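Local coordinates for protein polysaccharide deacetylase (Streptococcus pyogenes, PDB 6DQ3) that probably removes N-acetyl groups from the cell wall linkage unit of streptococcal rhamnopolysaccharides, as a zinc-dependent carbohydrate esterase of family 4, at residues 130-140 with 150-159. Sequence-based numbering, arbitrary orientation.
Sequences FQDHTVNHPDL and TEMKDSKDYL. With ZN (zinc ion), chain D; EDO (1,2-ethanediol), chain H.
Glu151 is bent at chi2 (-73°), which swings its carboxylate from the helix toward the loop at Val135 and Asn136. Asp132, with CG opposite its own backbone N (chi1 -170°), reaches the same helix one turn on, at Ser155. Both oxygens of Glu151 grip Asn136. OE1 takes the backbone N of Asn136 at 2.9 Å through its syn lone pair. OE2 receives the side-chain ND2 of Asn136 at 2.9 Å, nearly straight, and the amide and carboxylate planes stand 69° apart. Val135 N adds a weak bond to OE1. Pro138 lays CG against the carboxylate carbon CD of Glu151, 3.7 Å off, while Val135 CG2 rests on Ser155 CB at 3.5 Å. Ser155 OG lies between Asp132 OD2, at a doubtfully short 2.5 Å, and the backbone O of Glu151; which takes its proton is not settled. The other oxygen, Asp132 OD1, takes Thr134 N in an Asx turn, and Thr134 OG1 receives His137 N. His133 sits inside the Asx turn and His137 closes the ST motif; their NE2 atoms bind zinc together with Asp78. Carboxylates of strand end and helix thus bond to backbone N-H groups of the metal-binding loop, consistent with second-shell positioning of both histidines.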
# COMPACT_ATOMS: atom_id res chain seq x y z
N PHE A 130 -4.79 1.73 7.06
CA PHE A 130 -5.32 2.56 5.99
C PHE A 130 -4.60 3.90 5.97
O PHE A 130 -4.73 4.71 6.90
CB PHE A 130 -6.83 2.69 6.16
CG PHE A 130 -7.51 1.36 6.10
CD1 PHE A 130 -7.80 0.78 4.88
CD2 PHE A 130 -7.77 0.65 7.26
CE1 PHE A 130 -8.39 -0.46 4.81
CE2 PHE A 130 -8.36 -0.60 7.20
CZ PHE A 130 -8.67 -1.15 5.97
N GLN A 131 -3.84 4.11 4.91
CA GLN A 131 -2.97 5.25 4.77
C GLN A 131 -3.47 6.12 3.61
O GLN A 131 -4.58 5.94 3.09
CB GLN A 131 -1.52 4.77 4.59
CG GLN A 131 -1.01 3.89 5.75
CD GLN A 131 -0.95 4.63 7.08
OE1 GLN A 131 -0.42 5.73 7.17
NE2 GLN A 131 -1.50 4.01 8.12
N ASP A 132 -2.65 7.09 3.21
CA ASP A 132 -3.12 8.18 2.37
C ASP A 132 -2.87 7.94 0.89
O ASP A 132 -1.81 7.44 0.50
CB ASP A 132 -2.44 9.49 2.80
CG ASP A 132 -3.05 10.69 2.13
OD1 ASP A 132 -2.68 10.98 0.98
OD2 ASP A 132 -3.91 11.33 2.77
N HIS A 133 -3.87 8.29 0.07
CA HIS A 133 -3.74 8.25 -1.38
C HIS A 133 -4.41 9.47 -2.00
O HIS A 133 -4.97 9.39 -3.10
CB HIS A 133 -4.31 6.95 -1.94
CG HIS A 133 -3.74 6.54 -3.26
ND1 HIS A 133 -2.43 6.79 -3.62
CD2 HIS A 133 -4.29 5.88 -4.30
CE1 HIS A 133 -2.21 6.31 -4.83
NE2 HIS A 133 -3.33 5.75 -5.27
N THR A 134 -4.35 10.61 -1.30
CA THR A 134 -4.91 11.91 -1.67
C THR A 134 -6.43 11.93 -1.62
O THR A 134 -7.07 10.89 -1.42
CB THR A 134 -4.46 12.36 -3.08
OG1 THR A 134 -5.24 11.68 -4.07
CG2 THR A 134 -2.98 12.12 -3.30
N VAL A 135 -7.01 13.11 -1.79
CA VAL A 135 -8.47 13.25 -1.78
C VAL A 135 -9.05 12.84 -3.13
O VAL A 135 -9.95 12.00 -3.20
CB VAL A 135 -8.87 14.70 -1.43
CG1 VAL A 135 -10.40 14.83 -1.46
CG2 VAL A 135 -8.31 15.12 -0.09
N ASN A 136 -8.54 13.42 -4.22
CA ASN A 136 -9.14 13.25 -5.53
C ASN A 136 -8.26 12.50 -6.52
O ASN A 136 -8.65 12.34 -7.68
CB ASN A 136 -9.50 14.63 -6.10
CG ASN A 136 -10.54 15.36 -5.25
OD1 ASN A 136 -11.69 14.91 -5.15
ND2 ASN A 136 -10.15 16.48 -4.66
N HIS A 137 -7.10 12.00 -6.09
CA HIS A 137 -6.20 11.22 -6.94
C HIS A 137 -5.72 12.01 -8.15
O HIS A 137 -5.72 11.48 -9.27
CB HIS A 137 -6.90 9.93 -7.39
CG HIS A 137 -5.97 8.80 -7.72
ND1 HIS A 137 -5.52 8.56 -9.01
CD2 HIS A 137 -5.43 7.83 -6.95
CE1 HIS A 137 -4.74 7.50 -9.01
NE2 HIS A 137 -4.67 7.03 -7.77
N PRO A 138 -5.28 13.25 -7.97
CA PRO A 138 -4.65 13.97 -9.08
C PRO A 138 -3.22 13.49 -9.32
O PRO A 138 -2.61 12.82 -8.49
CB PRO A 138 -4.65 15.43 -8.60
CG PRO A 138 -4.45 15.29 -7.11
CD PRO A 138 -5.27 14.05 -6.73
N ASP A 139 -2.70 13.86 -10.49
CA ASP A 139 -1.26 13.86 -10.72
C ASP A 139 -0.68 14.99 -9.89
O ASP A 139 -0.76 16.16 -10.26
CB ASP A 139 -0.96 14.01 -12.21
CG ASP A 139 0.54 14.07 -12.50
OD1 ASP A 139 1.34 14.20 -11.57
OD2 ASP A 139 0.90 13.97 -13.69
N LEU A 140 -0.10 14.65 -8.73
CA LEU A 140 0.40 15.66 -7.81
C LEU A 140 1.43 16.57 -8.47
O LEU A 140 1.49 17.77 -8.19
CB LEU A 140 1.00 14.99 -6.57
CG LEU A 140 0.05 14.32 -5.58
CD1 LEU A 140 0.80 13.50 -4.54
CD2 LEU A 140 -0.81 15.37 -4.90
N THR A 150 -3.20 20.77 -0.10
CA THR A 150 -4.59 20.43 0.19
C THR A 150 -4.86 18.95 -0.05
O THR A 150 -5.45 18.27 0.80
CB THR A 150 -5.53 21.29 -0.67
OG1 THR A 150 -5.30 22.68 -0.39
CG2 THR A 150 -6.99 20.95 -0.40
N GLU A 151 -4.42 18.42 -1.19
CA GLU A 151 -4.70 17.03 -1.54
C GLU A 151 -4.08 16.07 -0.54
O GLU A 151 -4.66 15.02 -0.23
CB GLU A 151 -4.20 16.73 -2.95
CG GLU A 151 -5.08 17.29 -4.05
CD GLU A 151 -6.38 16.52 -4.21
OE1 GLU A 151 -6.48 15.39 -3.69
OE2 GLU A 151 -7.30 17.05 -4.85
N MET A 152 -2.89 16.39 -0.04
CA MET A 152 -2.20 15.51 0.89
C MET A 152 -2.60 15.76 2.34
O MET A 152 -2.51 14.85 3.17
CB MET A 152 -0.69 15.67 0.74
CG MET A 152 -0.12 15.04 -0.53
SD MET A 152 1.69 15.03 -0.57
CE MET A 152 2.02 16.64 -1.31
N LYS A 153 -3.03 16.98 2.66
CA LYS A 153 -3.37 17.35 4.03
C LYS A 153 -4.81 17.02 4.38
O LYS A 153 -5.08 16.44 5.43
CB LYS A 153 -3.13 18.84 4.25
CG LYS A 153 -3.59 19.35 5.62
CD LYS A 153 -3.37 20.85 5.75
CE LYS A 153 -3.42 21.31 7.21
NZ LYS A 153 -4.68 20.90 7.89
N ASP A 154 -5.75 17.42 3.52
CA ASP A 154 -7.17 17.23 3.83
C ASP A 154 -7.52 15.75 3.92
O ASP A 154 -8.41 15.38 4.69
CB ASP A 154 -8.04 17.91 2.77
CG ASP A 154 -8.05 19.42 2.89
OD1 ASP A 154 -7.44 19.97 3.83
OD2 ASP A 154 -8.69 20.07 2.04
N SER A 155 -6.86 14.91 3.12
CA SER A 155 -7.12 13.48 3.17
C SER A 155 -6.55 12.86 4.44
O SER A 155 -7.19 12.00 5.05
CB SER A 155 -6.52 12.82 1.93
OG SER A 155 -5.17 13.21 1.75
N LYS A 156 -5.35 13.29 4.85
CA LYS A 156 -4.80 12.83 6.12
C LYS A 156 -5.70 13.24 7.28
O LYS A 156 -5.98 12.44 8.19
CB LYS A 156 -3.39 13.39 6.32
CG LYS A 156 -2.85 13.20 7.75
CD LYS A 156 -1.35 13.46 7.82
CE LYS A 156 -0.87 13.69 9.25
NZ LYS A 156 -1.20 12.57 10.17
N ASP A 157 -6.16 14.49 7.28
CA ASP A 157 -7.05 14.94 8.35
C ASP A 157 -8.33 14.12 8.38
O ASP A 157 -8.88 13.86 9.46
CB ASP A 157 -7.37 16.43 8.19
CG ASP A 157 -6.16 17.31 8.41
OD1 ASP A 157 -5.19 16.86 9.05
OD2 ASP A 157 -6.18 18.47 7.94
N TYR A 158 -8.81 13.70 7.21
CA TYR A 158 -10.02 12.88 7.14
C TYR A 158 -9.79 11.50 7.76
O TYR A 158 -10.55 11.06 8.62
CB TYR A 158 -10.46 12.77 5.68
CG TYR A 158 -11.70 11.94 5.43
CD1 TYR A 158 -12.97 12.49 5.50
CD2 TYR A 158 -11.59 10.60 5.09
CE1 TYR A 158 -14.11 11.72 5.25
CE2 TYR A 158 -12.72 9.82 4.85
CZ TYR A 158 -13.97 10.39 4.93
OH TYR A 158 -15.08 9.60 4.68
N LEU A 159 -8.73 10.81 7.33
CA LEU A 159 -8.44 9.50 7.90
C LEU A 159 -8.14 9.60 9.39
O LEU A 159 -8.62 8.78 10.19
CB LEU A 159 -7.26 8.86 7.16
CG LEU A 159 -7.49 8.58 5.68
CD1 LEU A 159 -6.17 8.35 4.97
CD2 LEU A 159 -8.41 7.38 5.50
ZN ZN D . -3.85 5.19 -7.31
C1 EDO H . -14.96 11.46 -5.68
O1 EDO H . -16.09 11.54 -6.56
C2 EDO H . -14.09 12.70 -5.86
O2 EDO H . -13.06 12.67 -4.86
O HOH W 1 -4.39 4.36 -9.47